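Local coordinates for protein serine racemase (Enterococcus faecalis, PDB 4ECL) that is the cytoplasmic part of VanTG, a member of the alanine racemase family that joins a TIM-barrel domain to a mainly beta C-terminal domain, at residues N15-N19 with D240-V244; L245-V251 with G330-I336; T272-L276 with V321-P325. One frame throughout, in Å; residues are numbered along the deposited sequence.

Interaction 1: residues N15-N19 with D240-V244; sequences NLEHN and DLRPV
Arg242 lays its guanidinium flat on one face of the His18 ring, the two planes 10° apart and their centres separated by 3.7 Å. The arginine chain runs extended from CG to NE over the imidazole, with CD also above the ring in a CH-pi contact, and CZ ends up nearer the rim than the middle. His18 holds CG anti to its backbone N (chi1 167°), which swings the ring out from the helix and under the arginine. On the same guanidinium, NH2 forms a salt bridge with Asp240 OD2, 3.2 Å away, its hydrogen bond weak because it is bent.

Four hydrogen bonds tie side chains of the helix to backbone of the loop. His18 NE2 donates to Asp240 O at 2.6 Å, close to the ring plane. Asn19 grips Arg242 at both ends of its backbone: OD1 takes the amide N (2.8 Å) on a lone pair in the carbonyl plane, almost straight at 174°, while ND2 donates to Arg242 O (2.9 Å). Asn15 ND2 reaches Pro243 O at 2.6 Å. Helix 13-25 thus presents one side of its first turns to the linker that carries the chain from the TIM-barrel domain into strand 245-257 of the C-terminal domain. Asn19 ND2 also bonds to Leu224 O, nearer the start of the same connection after strand 217-220.

One water bridges Asn15 OD1 and Arg242 NH1, donating to the amide and accepting from the guanidinium.

The aliphatic contact is at the Val244 end, where CG2 of Val244 rests 3.9 Å from Leu16 CB and also touches Asn19 ND2 of the side-chain amide.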
loop_
_atom_site.group_PDB
_atom_site.type_symbol
_atom_site.label_atom_id
_atom_site.label_comp_id
_atom_site.label_asym_id
_atom_site.label_seq_id
_atom_site.Cartn_x
_atom_site.Cartn_y
_atom_site.Cartn_z
ATOM N N ASN A 15 -19.234 -15.661 -4.240
ATOM C CA ASN A 15 -19.460 -14.532 -5.119
ATOM C C ASN A 15 -18.483 -14.535 -6.295
ATOM O O ASN A 15 -18.850 -14.176 -7.415
ATOM C CB ASN A 15 -19.344 -13.229 -4.342
ATOM C CG ASN A 15 -20.663 -12.772 -3.778
ATOM O OD1 ASN A 15 -21.680 -13.467 -3.896
ATOM N ND2 ASN A 15 -20.662 -11.592 -3.158
ATOM N N LEU A 16 -17.244 -14.945 -6.030
ATOM C CA LEU A 16 -16.211 -15.022 -7.062
ATOM C C LEU A 16 -16.575 -16.051 -8.129
ATOM O O LEU A 16 -16.405 -15.805 -9.323
ATOM C CB LEU A 16 -14.859 -15.384 -6.444
ATOM C CG LEU A 16 -13.661 -15.586 -7.384
ATOM C CD1 LEU A 16 -13.270 -14.299 -8.092
ATOM C CD2 LEU A 16 -12.475 -16.134 -6.603
ATOM N N GLU A 17 -17.055 -17.206 -7.676
ATOM C CA GLU A 17 -17.497 -18.283 -8.550
ATOM C C GLU A 17 -18.694 -17.834 -9.381
ATOM O O GLU A 17 -18.813 -18.184 -10.555
ATOM C CB GLU A 17 -17.875 -19.501 -7.706
ATOM C CG GLU A 17 -18.205 -20.764 -8.487
ATOM C CD GLU A 17 -18.593 -21.901 -7.561
ATOM O OE1 GLU A 17 -18.880 -21.618 -6.381
ATOM O OE2 GLU A 17 -18.596 -23.071 -7.995
ATOM N N HIS A 18 -19.598 -17.079 -8.762
ATOM C CA HIS A 18 -20.736 -16.536 -9.494
ATOM C C HIS A 18 -20.238 -15.633 -10.606
ATOM O O HIS A 18 -20.737 -15.683 -11.731
ATOM C CB HIS A 18 -21.681 -15.753 -8.576
ATOM C CG HIS A 18 -22.680 -14.918 -9.316
ATOM N ND1 HIS A 18 -23.930 -15.387 -9.668
ATOM C CD2 HIS A 18 -22.610 -13.648 -9.786
ATOM C CE1 HIS A 18 -24.585 -14.442 -10.319
ATOM N NE2 HIS A 18 -23.812 -13.376 -10.400
ATOM N N ASN A 19 -19.248 -14.804 -10.294
ATOM C CA ASN A 19 -18.691 -13.907 -11.306
ATOM C C ASN A 19 -18.067 -14.647 -12.479
ATOM O O ASN A 19 -18.303 -14.291 -13.638
ATOM C CB ASN A 19 -17.687 -12.929 -10.678
ATOM C CG ASN A 19 -18.348 -11.997 -9.686
ATOM O OD1 ASN A 19 -19.571 -11.822 -9.711
ATOM N ND2 ASN A 19 -17.549 -11.394 -8.803
ATOM N N ASP A 240 -24.678 -9.410 -13.970
ATOM C CA ASP A 240 -24.957 -9.525 -12.552
ATOM C C ASP A 240 -23.677 -9.936 -11.848
ATOM O O ASP A 240 -23.422 -11.121 -11.656
ATOM C CB ASP A 240 -26.059 -10.565 -12.317
ATOM C CG ASP A 240 -26.437 -10.696 -10.853
ATOM O OD1 ASP A 240 -26.234 -9.720 -10.097
ATOM O OD2 ASP A 240 -26.938 -11.772 -10.459
ATOM N N LEU A 241 -22.860 -8.951 -11.487
ATOM C CA LEU A 241 -21.585 -9.213 -10.822
ATOM C C LEU A 241 -21.688 -8.899 -9.328
ATOM O O LEU A 241 -22.324 -7.917 -8.927
ATOM C CB LEU A 241 -20.473 -8.393 -11.477
ATOM C CG LEU A 241 -20.289 -8.708 -12.960
ATOM C CD1 LEU A 241 -19.383 -7.686 -13.615
ATOM C CD2 LEU A 241 -19.742 -10.124 -13.126
ATOM N N ARG A 242 -21.087 -9.741 -8.497
ATOM C CA ARG A 242 -21.249 -9.582 -7.057
ATOM C C ARG A 242 -19.898 -9.342 -6.368
ATOM O O ARG A 242 -18.919 -10.005 -6.698
ATOM C CB ARG A 242 -21.974 -10.792 -6.474
ATOM C CG ARG A 242 -23.371 -10.988 -7.082
ATOM C CD ARG A 242 -24.113 -12.175 -6.503
ATOM N NE ARG A 242 -25.390 -12.369 -7.184
ATOM C CZ ARG A 242 -26.034 -13.529 -7.254
ATOM N NH1 ARG A 242 -25.523 -14.617 -6.690
ATOM N NH2 ARG A 242 -27.190 -13.603 -7.902
ATOM N N PRO A 243 -19.850 -8.396 -5.407
ATOM C CA PRO A 243 -18.582 -8.016 -4.760
ATOM C C PRO A 243 -17.960 -9.178 -3.992
ATOM O O PRO A 243 -18.649 -9.882 -3.243
ATOM C CB PRO A 243 -18.996 -6.904 -3.786
ATOM C CG PRO A 243 -20.463 -7.117 -3.546
ATOM C CD PRO A 243 -20.997 -7.659 -4.849
ATOM N N VAL A 244 -16.665 -9.378 -4.198
ATOM C CA VAL A 244 -15.944 -10.485 -3.585
ATOM C C VAL A 244 -15.280 -10.089 -2.258
ATOM O O VAL A 244 -15.214 -10.893 -1.314
ATOM C CB VAL A 244 -14.882 -11.040 -4.562
ATOM C CG1 VAL A 244 -14.003 -12.092 -3.886
ATOM C CG2 VAL A 244 -15.561 -11.616 -5.807
HETATM O O HOH W 1 -23.263 -15.053 -5.308
#

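Interaction 2: residues L245-V251 with G330-I336; sequences LSLKAKV and GSIATLI
Lys248 and Thr334 sit on facing strands as a non-hydrogen-bonded antiparallel pair, and the lysine runs alongside the threonine. Its CB lies nearest to the carbonyl oxygen of Ala333. The chain then bends at chi2 (-86°) instead of running straight out, and this brings CD near Thr334 OG1 and 3.9 Å from Ile332 CG2. CE passes close to OG1, and NZ ends 3.0 Å from Thr334 OG1 in a hydrogen bond, the two side chains lying side by side and pointing the same way. Lys250, by contrast, stays extended beyond CG; its CE lies 3.8 Å from Ile332 CG1, and its NZ finds a weak partner in Thr4 O.

The face that carries Leu247, Ala249, Ala333 and Ile336 is apolar. Leu247 packs CB against Ile336 CB at 3.8 Å. Leu335, in the bulge, adds to it: Leu247 sets CD2 against Leu335 CB, while Leu335 CD1 reaches across to the methyl of Ala249. Phe288 touches both Leu247 and Leu335.

Between the backbones, Ala249 and Ala333 exchange a reciprocal pair of hydrogen bonds, and Val251 does the same work with two partners, its N going to Ser331 O and its O receiving Gly330 N. Near Leu247 the regular pattern breaks. Leu247 O takes two amides, Leu335 N at 2.7 Å, nearly in line with the C=O bond, and Ile336 N at 3.3 Å on a lone pair; Leu247 N in turn donates to Ile336 O.

Two consecutive residues, Leu335 and Ile336, therefore face the single residue Leu247: a classic beta bulge, set in an antiparallel strand pair of the C-terminal beta domain of the alanine racemase fold.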
loop_
_atom_site.group_PDB
_atom_site.type_symbol
_atom_site.label_atom_id
_atom_site.label_comp_id
_atom_site.label_asym_id
_atom_site.label_seq_id
_atom_site.Cartn_x
_atom_site.Cartn_y
_atom_site.Cartn_z
ATOM N N LEU A 245 -14.795 -8.849 -2.185
ATOM C CA LEU A 245 -13.994 -8.419 -1.038
ATOM C C LEU A 245 -14.769 -7.648 0.021
ATOM O O LEU A 245 -15.527 -6.729 -0.293
ATOM C CB LEU A 245 -12.805 -7.575 -1.514
ATOM C CG LEU A 245 -11.819 -7.025 -0.477
ATOM C CD1 LEU A 245 -10.419 -6.946 -1.076
ATOM C CD2 LEU A 245 -12.253 -5.642 0.030
ATOM N N SER A 246 -14.540 -7.998 1.283
ATOM C CA SER A 246 -14.954 -7.147 2.389
ATOM C C SER A 246 -13.748 -6.757 3.222
ATOM O O SER A 246 -12.804 -7.535 3.336
ATOM C CB SER A 246 -15.959 -7.871 3.283
ATOM O OG SER A 246 -17.217 -7.916 2.658
ATOM N N LEU A 247 -13.795 -5.563 3.807
ATOM C CA LEU A 247 -12.758 -5.093 4.736
ATOM C C LEU A 247 -13.336 -4.854 6.134
ATOM O O LEU A 247 -14.285 -4.075 6.303
ATOM C CB LEU A 247 -12.117 -3.810 4.219
ATOM C CG LEU A 247 -11.072 -3.126 5.118
ATOM C CD1 LEU A 247 -9.848 -4.003 5.326
ATOM C CD2 LEU A 247 -10.687 -1.771 4.548
ATOM N N LYS A 248 -12.749 -5.510 7.135
ATOM C CA LYS A 248 -13.338 -5.555 8.478
ATOM C C LYS A 248 -12.316 -5.196 9.550
ATOM O O LYS A 248 -11.114 -5.370 9.354
ATOM C CB LYS A 248 -13.851 -6.958 8.786
ATOM C CG LYS A 248 -14.744 -7.571 7.736
ATOM C CD LYS A 248 -16.186 -7.179 7.923
ATOM C CE LYS A 248 -17.069 -8.035 7.032
ATOM N NZ LYS A 248 -18.514 -7.792 7.245
ATOM N N ALA A 249 -12.802 -4.715 10.691
ATOM C CA ALA A 249 -11.929 -4.431 11.833
ATOM C C ALA A 249 -12.723 -4.454 13.136
ATOM O O ALA A 249 -13.876 -4.016 13.167
ATOM C CB ALA A 249 -11.211 -3.088 11.651
ATOM N N LYS A 250 -12.112 -4.975 14.199
ATOM C CA LYS A 250 -12.780 -5.087 15.500
ATOM C C LYS A 250 -12.453 -3.955 16.466
ATOM O O LYS A 250 -11.281 -3.641 16.680
ATOM C CB LYS A 250 -12.477 -6.447 16.142
ATOM C CG LYS A 250 -13.298 -7.572 15.500
ATOM C CD LYS A 250 -12.821 -8.944 15.925
ATOM C CE LYS A 250 -13.583 -10.036 15.189
ATOM N NZ LYS A 250 -13.145 -11.388 15.630
ATOM N N VAL A 251 -13.498 -3.352 17.041
ATOM C CA VAL A 251 -13.354 -2.283 18.033
ATOM C C VAL A 251 -12.466 -2.708 19.204
ATOM O O VAL A 251 -12.638 -3.784 19.775
ATOM C CB VAL A 251 -14.724 -1.858 18.623
ATOM C CG1 VAL A 251 -14.534 -0.763 19.645
ATOM C CG2 VAL A 251 -15.689 -1.415 17.519
ATOM N N GLY A 330 -14.645 -5.660 20.507
ATOM C CA GLY A 330 -14.810 -6.892 19.767
ATOM C C GLY A 330 -15.857 -6.787 18.676
ATOM O O GLY A 330 -15.953 -7.674 17.838
ATOM N N SER A 331 -16.647 -5.717 18.687
ATOM C CA SER A 331 -17.641 -5.510 17.636
ATOM C C SER A 331 -16.946 -5.347 16.300
ATOM O O SER A 331 -15.925 -4.660 16.190
ATOM C CB SER A 331 -18.514 -4.284 17.908
ATOM O OG SER A 331 -19.417 -4.530 18.969
ATOM N N ILE A 332 -17.513 -5.993 15.290
ATOM C CA ILE A 332 -16.984 -5.952 13.949
ATOM C C ILE A 332 -17.462 -4.704 13.225
ATOM O O ILE A 332 -18.658 -4.477 13.081
ATOM C CB ILE A 332 -17.393 -7.201 13.168
ATOM C CG1 ILE A 332 -16.723 -8.427 13.786
ATOM C CG2 ILE A 332 -16.979 -7.076 11.699
ATOM C CD1 ILE A 332 -17.351 -9.733 13.369
ATOM N N ALA A 333 -16.508 -3.895 12.777
ATOM C CA ALA A 333 -16.804 -2.780 11.893
ATOM C C ALA A 333 -16.535 -3.200 10.441
ATOM O O ALA A 333 -15.499 -3.789 10.137
ATOM C CB ALA A 333 -15.943 -1.573 12.254
ATOM N N THR A 334 -17.468 -2.874 9.555
ATOM C CA THR A 334 -17.337 -3.175 8.137
ATOM C C THR A 334 -16.961 -1.889 7.405
ATOM O O THR A 334 -17.755 -0.948 7.350
ATOM C CB THR A 334 -18.662 -3.760 7.606
ATOM O OG1 THR A 334 -18.881 -5.029 8.228
ATOM C CG2 THR A 334 -18.624 -3.952 6.100
ATOM N N LEU A 335 -15.737 -1.826 6.890
ATOM C CA LEU A 335 -15.271 -0.630 6.196
ATOM C C LEU A 335 -15.564 -0.728 4.704
ATOM O O LEU A 335 -15.722 0.282 4.009
ATOM C CB LEU A 335 -13.770 -0.409 6.429
ATOM C CG LEU A 335 -13.341 -0.153 7.876
ATOM C CD1 LEU A 335 -13.144 -1.465 8.651
ATOM C CD2 LEU A 335 -12.083 0.707 7.935
ATOM N N ILE A 336 -15.614 -1.960 4.220
ATOM C CA ILE A 336 -16.039 -2.246 2.858
ATOM C C ILE A 336 -16.842 -3.519 2.961
ATOM O O ILE A 336 -16.350 -4.505 3.517
ATOM C CB ILE A 336 -14.845 -2.511 1.909
ATOM C CG1 ILE A 336 -14.013 -1.246 1.693
ATOM C CG2 ILE A 336 -15.346 -3.032 0.557
ATOM C CD1 ILE A 336 -12.751 -1.479 0.870
#

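Interaction 3: residues T272-L276 with V321-P325; sequences TRDSL and VTDIP
Arg273 stretches its extended chain toward the turn and sets its guanidinium over Thr322, whose methyl CG2 lies under one face, 3.6 Å from NE. The two side chains approach from opposite directions. Past the threonine, Arg273 NH2 meets the carboxylate of Asp323 in a salt bridge. OD2 lies in the guanidinium plane, 3.0 Å from NH2, and makes the straighter bond (165°); it is met on its syn side, the donor tilted out of the carboxylate plane. OD1 is closer to NH2 at 2.7 Å, but the angle there is poor and that bond is weak. The two planes stand 82° apart, with NH2 alone making both bonds.

Thr322 also uses its hydroxyl: OG1 accepts the backbone N of Leu276 at 3.1 Å. Chi1 of -51° turns OG1 back beside its own backbone N, and the hydroxyl also bonds to Asp320 OD1. One residue earlier, Val321 N donates to Leu276 O at 2.9 Å, while Val321 CG2 packs on Leu276 CB.

Val321 to Ile324 form a type I beta turn, closed by Ile324 N to Val321 O. It follows strand 317-320, and the Val321 N to Leu276 O bond prolongs that strand's antiparallel pairing to the start of strand 275-280, in the C-terminal beta domain, about 37 Å from the chain's centre.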
loop_
_atom_site.group_PDB
_atom_site.type_symbol
_atom_site.label_atom_id
_atom_site.label_comp_id
_atom_site.label_asym_id
_atom_site.label_seq_id
_atom_site.Cartn_x
_atom_site.Cartn_y
_atom_site.Cartn_z
ATOM N N THR A 272 -20.076 18.052 19.048
ATOM C CA THR A 272 -21.142 19.031 19.218
ATOM C C THR A 272 -22.078 18.555 20.312
ATOM O O THR A 272 -23.079 19.203 20.630
ATOM C CB THR A 272 -21.967 19.180 17.937
ATOM O OG1 THR A 272 -23.005 18.195 17.932
ATOM C CG2 THR A 272 -21.088 18.996 16.711
ATOM N N ARG A 273 -21.744 17.401 20.876
ATOM C CA ARG A 273 -22.535 16.796 21.935
ATOM C C ARG A 273 -21.673 15.783 22.677
ATOM O O ARG A 273 -20.567 15.458 22.232
ATOM C CB ARG A 273 -23.755 16.101 21.339
ATOM C CG ARG A 273 -23.417 14.983 20.358
ATOM C CD ARG A 273 -24.689 14.396 19.765
ATOM N NE ARG A 273 -24.441 13.185 18.991
ATOM C CZ ARG A 273 -25.398 12.469 18.407
ATOM N NH1 ARG A 273 -26.666 12.851 18.510
ATOM N NH2 ARG A 273 -25.090 11.376 17.722
ATOM N N ASP A 274 -22.170 15.289 23.806
ATOM C CA ASP A 274 -21.471 14.220 24.510
ATOM C C ASP A 274 -21.525 12.969 23.651
ATOM O O ASP A 274 -22.603 12.526 23.247
ATOM C CB ASP A 274 -22.095 13.965 25.880
ATOM C CG ASP A 274 -21.787 15.068 26.868
ATOM O OD1 ASP A 274 -21.420 16.180 26.424
ATOM O OD2 ASP A 274 -21.917 14.826 28.086
ATOM N N SER A 275 -20.359 12.403 23.364
ATOM C CA SER A 275 -20.280 11.371 22.344
ATOM C C SER A 275 -19.634 10.077 22.815
ATOM O O SER A 275 -18.943 10.036 23.839
ATOM C CB SER A 275 -19.524 11.898 21.119
ATOM O OG SER A 275 -20.148 13.056 20.593
ATOM N N LEU A 276 -19.879 9.023 22.047
ATOM C CA LEU A 276 -19.185 7.761 22.211
ATOM C C LEU A 276 -18.319 7.522 20.980
ATOM O O LEU A 276 -18.793 7.628 19.841
ATOM C CB LEU A 276 -20.179 6.616 22.371
ATOM C CG LEU A 276 -20.792 6.476 23.758
ATOM C CD1 LEU A 276 -21.882 5.403 23.739
ATOM C CD2 LEU A 276 -19.708 6.136 24.761
ATOM N N VAL A 321 -19.951 6.376 17.493
ATOM C CA VAL A 321 -21.003 5.389 17.759
ATOM C C VAL A 321 -22.042 5.901 18.752
ATOM O O VAL A 321 -22.748 5.113 19.387
ATOM C CB VAL A 321 -20.425 4.027 18.214
ATOM C CG1 VAL A 321 -19.647 3.381 17.067
ATOM C CG2 VAL A 321 -19.537 4.196 19.432
ATOM N N THR A 322 -22.137 7.226 18.857
ATOM C CA THR A 322 -23.076 7.878 19.764
ATOM C C THR A 322 -24.510 7.351 19.609
ATOM O O THR A 322 -25.244 7.230 20.591
ATOM C CB THR A 322 -23.061 9.415 19.582
ATOM O OG1 THR A 322 -21.713 9.897 19.647
ATOM C CG2 THR A 322 -23.888 10.100 20.673
ATOM N N ASP A 323 -24.896 7.017 18.383
ATOM C CA ASP A 323 -26.257 6.554 18.122
ATOM C C ASP A 323 -26.335 5.057 17.813
ATOM O O ASP A 323 -27.263 4.607 17.141
ATOM C CB ASP A 323 -26.882 7.343 16.966
ATOM C CG ASP A 323 -26.789 8.845 17.161
ATOM O OD1 ASP A 323 -26.659 9.293 18.314
ATOM O OD2 ASP A 323 -26.841 9.582 16.153
ATOM N N ILE A 324 -25.362 4.286 18.294
ATOM C CA ILE A 324 -25.375 2.838 18.083
ATOM C C ILE A 324 -25.104 2.119 19.400
ATOM O O ILE A 324 -23.951 1.914 19.773
ATOM C CB ILE A 324 -24.308 2.383 17.054
ATOM C CG1 ILE A 324 -24.271 3.315 15.834
ATOM C CG2 ILE A 324 -24.560 0.935 16.639
ATOM C CD1 ILE A 324 -23.139 3.015 14.856
ATOM N N PRO A 325 -26.165 1.742 20.124
ATOM C CA PRO A 325 -25.917 1.165 21.457
ATOM C C PRO A 325 -25.231 -0.205 21.410
ATOM O O PRO A 325 -24.489 -0.550 22.333
ATOM C CB PRO A 325 -27.314 1.081 22.091
ATOM C CG PRO A 325 -28.278 1.255 20.973
ATOM C CD PRO A 325 -27.589 1.994 19.859
#

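Interaction 1 and interaction 2 adjoin in sequence, since the linker 240-244 runs directly into strand 245-257; their centres are about 20 Å apart. The first ties helix 13-25 to the entry into the C-terminal domain, and the second lies within that domain's mixed sheet. Interaction 3 reaches the same sheet through strand 275-280, about 19 Å from interaction 2 between centres, with nearest atoms about 6 Å apart; strands 245-257 and 275-280 are antiparallel neighbours there. Along the chain, both segments of interaction 3 fall between those of interaction 2. From interaction 1 to interaction 3 the centres span about 36 Å, reaching from the domain junction out to the far part of the beta domain.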